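Local coordinates for protein carbohydrate binding family 6 (PDB 5A8C) that hydrolyses terminal alpha-L-arabinofuranosides as a family 43 glycoside hydrolase, probably removing arabinose side chains from plant cell-wall polysaccharides, at residues His55-Thr60 with Thr65-Asp70; Gly164-Val167 with Ala173-Tyr176; Tyr226-Ser231 with Lys236-Met241. One frame throughout, in Å; residues are numbered along the deposited sequence.

The three contacts lie in the five-bladed beta-propeller of this family 43 enzyme. Contacts 2 and 3 pair strands within beta hairpins of two blades; contact 1 closes the base of the loop between strands 48-56 and 70-76 of another. They follow one another along the chain and do not touch. Contacts 1 and 2 lie on opposite sides of the chain's centre, their centres about 26 Å apart; contact 3 comes within about 8 Å of each, nearest atoms. A bound calcium ion lies about 6 Å from G164 of contact 2 and about 9 Å from the side chain of A227 in contact 3, whereas the I68 side chain of contact 1 is about 4 Å from a bound Tris molecule.

Contact 1 of 3, residues His55-Thr60 with Thr65-Asp70; sequences HDSDAT and TYNIPD
The carbonyl oxygen of N67 is gripped by two donors of S57, the backbone N at 3.0 Å and the hydroxyl OG at 2.8 Å. The two bonds differ in direction: N-H arrives nearly along the C=O axis, while OG sits above the carbonyl plane, 47° out of it. This double hold fastens the base of the loop that links neighbouring antiparallel strands 48-56 and 70-76 of a propeller blade. Serine suits the place because its short side chain keeps OG close to its own backbone N; with OG beside that N (chi1 -59°), both donors face one acceptor. The side chain of N67 extends past S57, its ND2 3.4 Å from S57 CB, and a water carries the amide on to the carbonyl of D58.

Toward the strand, H55 N donates to D70 O at 3.1 Å, and the H55 carbonyl receives a CA-H...O contact from I68. The imidazole and the D70 carboxylate run alongside each other in the same direction, their planes 33° apart. A water at the ring edge donates to D70 OD2 and meets NE2 more weakly, while ND1 is bonded to the carbonyl of F36.

D56 turns its carboxylate to a salt bridge with R299, and the aliphatic I68 runs alongside it, CG1 3.7 Å from OD1. The branched, apolar I68 also touches W102 and reaches toward a bound Tris molecule, to whose nitrogen the hydroxyl of Y66 is hydrogen-bonded. Tris probably comes from the crystallisation liquor but may mark a pocket, possibly the substrate site. One further water ties the segments together, donating to D56 OD1 and accepting from N67 N, each at 2.8 Å.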
loop_
_atom_site.group_PDB
_atom_site.type_symbol
_atom_site.label_atom_id
_atom_site.label_comp_id
_atom_site.label_asym_id
_atom_site.label_seq_id
_atom_site.Cartn_x
_atom_site.Cartn_y
_atom_site.Cartn_z
ATOM N N HIS A 55 5.767 8.978 3.974
ATOM C CA HIS A 55 5.860 10.410 4.301
ATOM C C HIS A 55 6.604 11.127 3.173
ATOM O O HIS A 55 7.805 10.922 2.994
ATOM C CB HIS A 55 6.574 10.591 5.589
ATOM C CG HIS A 55 6.882 12.034 5.922
ATOM N ND1 HIS A 55 6.168 13.180 5.657
ATOM C CD2 HIS A 55 8.001 12.440 6.557
ATOM C CE1 HIS A 55 6.865 14.229 6.123
ATOM N NE2 HIS A 55 7.970 13.796 6.687
ATOM N N ASP A 56 5.872 11.863 2.340
ATOM C CA ASP A 56 6.466 12.708 1.326
ATOM C C ASP A 56 7.104 13.903 2.025
ATOM O O ASP A 56 6.384 14.772 2.523
ATOM C CB ASP A 56 5.408 13.220 0.311
ATOM C CG ASP A 56 5.089 12.290 -0.837
ATOM O OD1 ASP A 56 5.890 11.394 -1.182
ATOM O OD2 ASP A 56 4.009 12.547 -1.453
ATOM N N SER A 57 8.416 13.964 2.070
ATOM C CA SER A 57 9.091 15.086 2.720
ATOM C C SER A 57 8.747 16.399 2.022
ATOM O O SER A 57 8.515 16.447 0.819
ATOM C CB SER A 57 10.587 14.920 2.666
ATOM O OG SER A 57 10.980 13.718 3.313
ATOM N N ASP A 58 8.686 17.493 2.781
ATOM C CA ASP A 58 8.505 18.777 2.153
ATOM C C ASP A 58 9.513 18.955 1.019
ATOM O O ASP A 58 10.696 18.635 1.163
ATOM C CB ASP A 58 8.671 19.869 3.197
ATOM C CG ASP A 58 7.579 19.833 4.259
ATOM O OD1 ASP A 58 6.508 19.238 4.064
ATOM O OD2 ASP A 58 7.836 20.437 5.346
ATOM N N ALA A 59 9.055 19.503 -0.086
ATOM C CA ALA A 59 9.871 19.624 -1.289
ATOM C C ALA A 59 11.160 20.378 -1.063
ATOM O O ALA A 59 11.145 21.370 -0.321
ATOM C CB ALA A 59 9.086 20.258 -2.424
ATOM N N THR A 60 12.221 19.933 -1.710
ATOM C CA THR A 60 13.511 20.589 -1.615
ATOM C C THR A 60 13.925 21.116 -2.968
ATOM O O THR A 60 13.585 20.518 -3.986
ATOM C CB THR A 60 14.574 19.587 -1.111
ATOM O OG1 THR A 60 14.593 18.436 -1.942
ATOM C CG2 THR A 60 14.298 19.122 0.265
ATOM N N THR A 65 13.104 13.222 -7.587
ATOM C CA THR A 65 12.598 11.898 -7.293
ATOM C C THR A 65 12.003 11.960 -5.874
ATOM O O THR A 65 11.958 13.011 -5.231
ATOM C CB THR A 65 13.683 10.814 -7.466
ATOM O OG1 THR A 65 13.035 9.537 -7.358
ATOM C CG2 THR A 65 14.715 10.938 -6.432
ATOM N N TYR A 66 11.502 10.817 -5.439
ATOM C CA TYR A 66 10.919 10.691 -4.129
ATOM C C TYR A 66 11.881 11.122 -3.033
ATOM O O TYR A 66 13.102 10.976 -3.172
ATOM C CB TYR A 66 10.483 9.241 -3.878
ATOM C CG TYR A 66 9.512 8.718 -4.904
ATOM C CD1 TYR A 66 8.193 9.127 -4.904
ATOM C CD2 TYR A 66 9.914 7.838 -5.883
ATOM C CE1 TYR A 66 7.292 8.706 -5.864
ATOM C CE2 TYR A 66 9.025 7.383 -6.846
ATOM C CZ TYR A 66 7.715 7.806 -6.805
ATOM O OH TYR A 66 6.787 7.364 -7.697
ATOM N N ASN A 67 11.321 11.571 -1.913
ATOM C CA ASN A 67 12.077 11.750 -0.678
ATOM C C ASN A 67 11.200 11.267 0.472
ATOM O O ASN A 67 10.499 12.064 1.093
ATOM C CB ASN A 67 12.513 13.198 -0.497
ATOM C CG ASN A 67 13.356 13.377 0.708
ATOM O OD1 ASN A 67 13.782 12.407 1.379
ATOM N ND2 ASN A 67 13.587 14.644 1.053
ATOM N N ILE A 68 11.182 9.941 0.639
ATOM C CA ILE A 68 10.296 9.236 1.577
ATOM C C ILE A 68 11.211 8.458 2.558
ATOM O O ILE A 68 11.507 7.268 2.330
ATOM C CB ILE A 68 9.342 8.281 0.858
ATOM C CG1 ILE A 68 8.481 9.020 -0.188
ATOM C CG2 ILE A 68 8.447 7.589 1.866
ATOM C CD1 ILE A 68 7.862 8.069 -1.205
ATOM N N PRO A 69 11.671 9.102 3.635
ATOM C CA PRO A 69 12.619 8.482 4.547
ATOM C C PRO A 69 11.958 7.693 5.653
ATOM O O PRO A 69 12.622 7.005 6.421
ATOM C CB PRO A 69 13.412 9.671 5.077
ATOM C CG PRO A 69 12.418 10.793 5.089
ATOM C CD PRO A 69 11.611 10.561 3.843
ATOM N N ASP A 70 10.653 7.926 5.824
ATOM C CA ASP A 70 9.920 7.474 6.992
ATOM C C ASP A 70 8.432 7.248 6.627
ATOM O O ASP A 70 8.017 7.560 5.519
ATOM C CB ASP A 70 10.191 8.405 8.197
ATOM C CG ASP A 70 10.035 9.874 7.945
ATOM O OD1 ASP A 70 9.444 10.252 6.933
ATOM O OD2 ASP A 70 10.466 10.649 8.838
HETATM O O HOH W 1 10.657 13.299 8.334
HETATM O O HOH W 2 8.542 12.095 -1.834
HETATM O O HOH W 3 11.987 16.598 -0.251
#

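Contact 2 of 3, residues Gly164-Val167 with Ala173-Tyr176; sequences GVFV and AYMY
V165 lays its CG2 methyl against the start of the M175 side chain, 3.8 Å from CG, in a non-hydrogen-bonded pair of an antiparallel beta hairpin. The methionine leaves its strand with CG anti to the backbone N (chi1 179°) and bends at chi3, which brings CE round to within 4.0 Å of the same valine methyl; a flexible thioether thus curls about a rigid, branched knob. Farther along this face the small CB of A173 lets V167 CG2 come within 4.0 Å of it.

The other face carries aromatic rings. G164 adds no side chain to the face where the Y176 ring lies, and its carbonyl oxygen meets that ring at its edge, in plane, 3.4 Å from CD1. F166 fits beside this, its CB at the edge of the Y176 ring and its CD2 4.3 Å from Y174 CD1. Two pairs of backbone bonds, G164 with Y176 and F166 with Y174, hold this register.

The aliphatic face packs on V107 and R109 of strand 104-109, whereas F166 and Y176 reach M215 of strand 212-218; strand 185-190 flanks 173-178 as the next in the blade.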
loop_
_atom_site.group_PDB
_atom_site.type_symbol
_atom_site.label_atom_id
_atom_site.label_comp_id
_atom_site.label_asym_id
_atom_site.label_seq_id
_atom_site.Cartn_x
_atom_site.Cartn_y
_atom_site.Cartn_z
ATOM N N GLY A 164 2.599 -5.945 -0.637
ATOM C CA GLY A 164 1.238 -6.110 -0.147
ATOM C C GLY A 164 1.112 -7.441 0.538
ATOM O O GLY A 164 1.234 -8.466 -0.132
ATOM N N VAL A 165 1.006 -7.466 1.853
ATOM C CA VAL A 165 1.003 -8.705 2.624
ATOM C C VAL A 165 -0.424 -9.034 3.062
ATOM O O VAL A 165 -1.215 -8.148 3.375
ATOM C CB VAL A 165 2.007 -8.610 3.789
ATOM C CG1 VAL A 165 2.021 -9.864 4.644
ATOM C CG2 VAL A 165 3.395 -8.315 3.272
ATOM N N PHE A 166 -0.712 -10.330 3.080
ATOM C CA PHE A 166 -2.011 -10.869 3.334
ATOM C C PHE A 166 -1.860 -12.206 4.094
ATOM O O PHE A 166 -1.013 -12.997 3.705
ATOM C CB PHE A 166 -2.706 -11.075 1.948
ATOM C CG PHE A 166 -3.877 -11.965 2.008
ATOM C CD1 PHE A 166 -5.107 -11.538 2.502
ATOM C CD2 PHE A 166 -3.804 -13.267 1.532
ATOM C CE1 PHE A 166 -6.221 -12.397 2.582
ATOM C CE2 PHE A 166 -4.904 -14.096 1.553
ATOM C CZ PHE A 166 -6.095 -13.685 2.076
ATOM N N VAL A 167 -2.751 -12.459 5.052
ATOM C CA VAL A 167 -2.757 -13.707 5.816
ATOM C C VAL A 167 -4.059 -14.448 5.492
ATOM O O VAL A 167 -5.122 -13.908 5.751
ATOM C CB VAL A 167 -2.590 -13.465 7.329
ATOM C CG1 VAL A 167 -2.556 -14.786 8.073
ATOM C CG2 VAL A 167 -1.366 -12.634 7.628
ATOM N N ALA A 173 0.629 -16.714 5.316
ATOM C CA ALA A 173 0.877 -15.342 4.869
ATOM C C ALA A 173 1.598 -15.352 3.535
ATOM O O ALA A 173 2.449 -16.221 3.238
ATOM C CB ALA A 173 1.723 -14.597 5.894
ATOM N N TYR A 174 1.290 -14.345 2.737
ATOM C CA TYR A 174 1.841 -14.105 1.415
ATOM C C TYR A 174 2.238 -12.663 1.287
ATOM O O TYR A 174 1.506 -11.787 1.738
ATOM C CB TYR A 174 0.827 -14.398 0.327
ATOM C CG TYR A 174 0.319 -15.831 0.273
ATOM C CD1 TYR A 174 -0.798 -16.224 0.997
ATOM C CD2 TYR A 174 0.934 -16.791 -0.529
ATOM C CE1 TYR A 174 -1.296 -17.499 0.926
ATOM C CE2 TYR A 174 0.432 -18.081 -0.596
ATOM C CZ TYR A 174 -0.681 -18.426 0.117
ATOM O OH TYR A 174 -1.162 -19.723 0.029
ATOM N N MET A 175 3.362 -12.397 0.628
ATOM C CA MET A 175 3.763 -11.053 0.205
ATOM C C MET A 175 3.706 -10.973 -1.309
ATOM O O MET A 175 4.462 -11.697 -1.966
ATOM C CB MET A 175 5.124 -10.673 0.695
ATOM C CG MET A 175 5.540 -9.278 0.226
ATOM S SD MET A 175 7.270 -8.828 0.391
ATOM C CE MET A 175 7.203 -8.611 2.115
ATOM N N TYR A 176 2.882 -10.081 -1.816
ATOM C CA TYR A 176 2.829 -9.734 -3.238
ATOM C C TYR A 176 3.694 -8.501 -3.452
ATOM O O TYR A 176 3.712 -7.615 -2.589
ATOM C CB TYR A 176 1.364 -9.428 -3.657
ATOM C CG TYR A 176 0.408 -10.569 -3.407
ATOM C CD1 TYR A 176 -0.072 -10.876 -2.138
ATOM C CD2 TYR A 176 -0.010 -11.414 -4.460
ATOM C CE1 TYR A 176 -0.916 -11.944 -1.904
ATOM C CE2 TYR A 176 -0.874 -12.464 -4.221
ATOM C CZ TYR A 176 -1.323 -12.756 -2.947
ATOM O OH TYR A 176 -2.177 -13.769 -2.651
#

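Contact 3 of 3, residues Tyr226-Ser231 with Lys236-Met241; sequences YASDFS and KIEYMM
The ring of Y226 carries E238 CB over one face, 4.0 Å from CZ, while the backbone of Y239 and CG of M240 approach it obliquely, the latter 4.4 Å from CE1. Ring and E238 carboxylate are turned only 19° from each other, although the two side chains cross at a slant. Y226 has CG between its backbone N and carbonyl carbon (chi1 61°), a setting that swings the ring across to the partner strand and puts CD1 beside E238 O. A tyrosine suits this buried place: its broad ring packs on aliphatic carbon, and its hydroxyl is bonded to the carbonyl of P207.

The carboxylate itself reaches back along the hairpin. E238, extended beyond CG, brings OE2 to S228 OG at 2.7 Å, the serine donating from above the carboxylate plane, 35° out of it. OG in turn accepts from K236 N at 3.1 Å, so one small hydroxyl links a backbone amide to a buried acid. The other oxygen, OE1, is held by a salt bridge to R208 and by the hydroxyl of Y251, an environment that would probably stabilise the ionised form.

These residues belong to an antiparallel beta hairpin, strands 221-228 and 237-242, the middle pair of a four-stranded propeller blade. Y226 and E238 form a hydrogen-bonded pair, E238 N giving to Y226 O at 2.8 Å and Y226 N to E238 O; A227 and I237 form the adjoining non-hydrogen-bonded one, on the opposite face. There the slim A227 accepts the end of I237, CD1 lying 4.0 Å from its CB. One residue beyond that pair the ladder continues, S228 N donating to K236 O at 2.8 Å.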
loop_
_atom_site.group_PDB
_atom_site.type_symbol
_atom_site.label_atom_id
_atom_site.label_comp_id
_atom_site.label_asym_id
_atom_site.label_seq_id
_atom_site.Cartn_x
_atom_site.Cartn_y
_atom_site.Cartn_z
ATOM N N TYR A 226 -4.336 -3.294 -7.918
ATOM C CA TYR A 226 -3.050 -2.757 -8.310
ATOM C C TYR A 226 -3.228 -1.437 -9.021
ATOM O O TYR A 226 -4.349 -1.114 -9.487
ATOM C CB TYR A 226 -2.302 -3.728 -9.216
ATOM C CG TYR A 226 -3.001 -4.056 -10.516
ATOM C CD1 TYR A 226 -4.023 -4.996 -10.571
ATOM C CD2 TYR A 226 -2.651 -3.421 -11.690
ATOM C CE1 TYR A 226 -4.648 -5.301 -11.765
ATOM C CE2 TYR A 226 -3.264 -3.718 -12.904
ATOM C CZ TYR A 226 -4.269 -4.675 -12.943
ATOM O OH TYR A 226 -4.866 -5.061 -14.135
ATOM N N ALA A 227 -2.154 -0.681 -9.154
ATOM C CA ALA A 227 -2.127 0.494 -9.998
ATOM C C ALA A 227 -1.656 0.103 -11.398
ATOM O O ALA A 227 -0.615 -0.556 -11.556
ATOM C CB ALA A 227 -1.236 1.572 -9.413
ATOM N N SER A 228 -2.426 0.527 -12.391
ATOM C CA SER A 228 -2.078 0.239 -13.809
ATOM C C SER A 228 -1.104 1.267 -14.325
ATOM O O SER A 228 -0.827 2.307 -13.723
ATOM C CB SER A 228 -3.318 0.116 -14.650
ATOM O OG SER A 228 -4.005 1.329 -14.696
ATOM N N ASP A 229 -0.546 0.931 -15.513
ATOM C CA ASP A 229 0.446 1.780 -16.137
ATOM C C ASP A 229 -0.221 2.994 -16.840
ATOM O O ASP A 229 -1.394 3.247 -16.680
ATOM C CB ASP A 229 1.332 0.923 -17.000
ATOM C CG ASP A 229 0.645 0.316 -18.216
ATOM O OD1 ASP A 229 -0.370 0.872 -18.688
ATOM O OD2 ASP A 229 1.161 -0.747 -18.681
ATOM N N PHE A 230 0.592 3.715 -17.576
ATOM C CA PHE A 230 0.177 4.939 -18.262
ATOM C C PHE A 230 -0.080 4.702 -19.768
ATOM O O PHE A 230 -0.074 5.621 -20.558
ATOM C CB PHE A 230 1.162 6.061 -17.968
ATOM C CG PHE A 230 1.087 6.565 -16.517
ATOM C CD1 PHE A 230 1.695 5.873 -15.495
ATOM C CD2 PHE A 230 0.348 7.682 -16.183
ATOM C CE1 PHE A 230 1.609 6.311 -14.167
ATOM C CE2 PHE A 230 0.258 8.123 -14.868
ATOM C CZ PHE A 230 0.891 7.440 -13.852
ATOM N N SER A 231 -0.272 3.433 -20.150
ATOM C CA SER A 231 -0.355 3.067 -21.572
ATOM C C SER A 231 -1.658 3.328 -22.273
ATOM O O SER A 231 -1.719 3.287 -23.501
ATOM C CB SER A 231 -0.009 1.603 -21.717
ATOM O OG SER A 231 -1.055 0.785 -21.247
ATOM N N LYS A 236 -4.834 3.903 -13.113
ATOM C CA LYS A 236 -6.060 3.619 -12.364
ATOM C C LYS A 236 -5.803 2.488 -11.400
ATOM O O LYS A 236 -4.904 1.650 -11.651
ATOM C CB LYS A 236 -7.228 3.341 -13.279
ATOM C CG LYS A 236 -7.609 4.496 -14.185
ATOM C CD LYS A 236 -8.829 4.290 -15.020
ATOM C CE LYS A 236 -9.165 5.494 -15.887
ATOM N NZ LYS A 236 -10.372 5.278 -16.728
ATOM N N ILE A 237 -6.613 2.359 -10.380
ATOM C CA ILE A 237 -6.599 1.187 -9.511
ATOM C C ILE A 237 -7.548 0.169 -10.137
ATOM O O ILE A 237 -8.749 0.442 -10.277
ATOM C CB ILE A 237 -7.000 1.507 -8.072
ATOM C CG1 ILE A 237 -6.197 2.646 -7.480
ATOM C CG2 ILE A 237 -6.910 0.232 -7.231
ATOM C CD1 ILE A 237 -4.671 2.494 -7.538
ATOM N N GLU A 238 -6.981 -0.952 -10.551
ATOM C CA GLU A 238 -7.712 -1.999 -11.259
ATOM C C GLU A 238 -7.569 -3.292 -10.497
ATOM O O GLU A 238 -6.860 -3.368 -9.493
ATOM C CB GLU A 238 -7.246 -2.089 -12.703
ATOM C CG GLU A 238 -7.203 -0.692 -13.346
ATOM C CD GLU A 238 -7.055 -0.636 -14.850
ATOM O OE1 GLU A 238 -7.589 -1.528 -15.551
ATOM O OE2 GLU A 238 -6.460 0.315 -15.348
ATOM N N TYR A 239 -8.315 -4.341 -10.911
ATOM C CA TYR A 239 -8.291 -5.555 -10.118
ATOM C C TYR A 239 -8.706 -6.779 -10.911
ATOM O O TYR A 239 -9.334 -6.715 -11.968
ATOM C CB TYR A 239 -9.154 -5.428 -8.841
ATOM C CG TYR A 239 -10.650 -5.572 -9.051
ATOM C CD1 TYR A 239 -11.361 -4.631 -9.812
ATOM C CD2 TYR A 239 -11.356 -6.621 -8.521
ATOM C CE1 TYR A 239 -12.709 -4.766 -10.022
ATOM C CE2 TYR A 239 -12.723 -6.772 -8.724
ATOM C CZ TYR A 239 -13.395 -5.808 -9.452
ATOM O OH TYR A 239 -14.741 -6.005 -9.681
ATOM N N MET A 240 -8.341 -7.903 -10.287
ATOM C CA MET A 240 -8.674 -9.249 -10.728
ATOM C C MET A 240 -9.254 -10.036 -9.576
ATOM O O MET A 240 -8.966 -9.725 -8.411
ATOM C CB MET A 240 -7.444 -9.990 -11.235
ATOM C CG MET A 240 -6.568 -9.250 -12.216
ATOM S SD MET A 240 -5.243 -10.256 -12.912
ATOM C CE MET A 240 -4.272 -10.647 -11.555
ATOM N N MET A 241 -9.993 -11.098 -9.870
ATOM C CA MET A 241 -10.545 -11.990 -8.859
ATOM C C MET A 241 -10.165 -13.422 -9.155
ATOM O O MET A 241 -10.038 -13.819 -10.334
ATOM C CB MET A 241 -12.076 -11.898 -8.808
ATOM C CG MET A 241 -12.566 -10.581 -8.247
ATOM S SD MET A 241 -14.341 -10.310 -8.426
ATOM C CE MET A 241 -14.951 -11.517 -7.284
#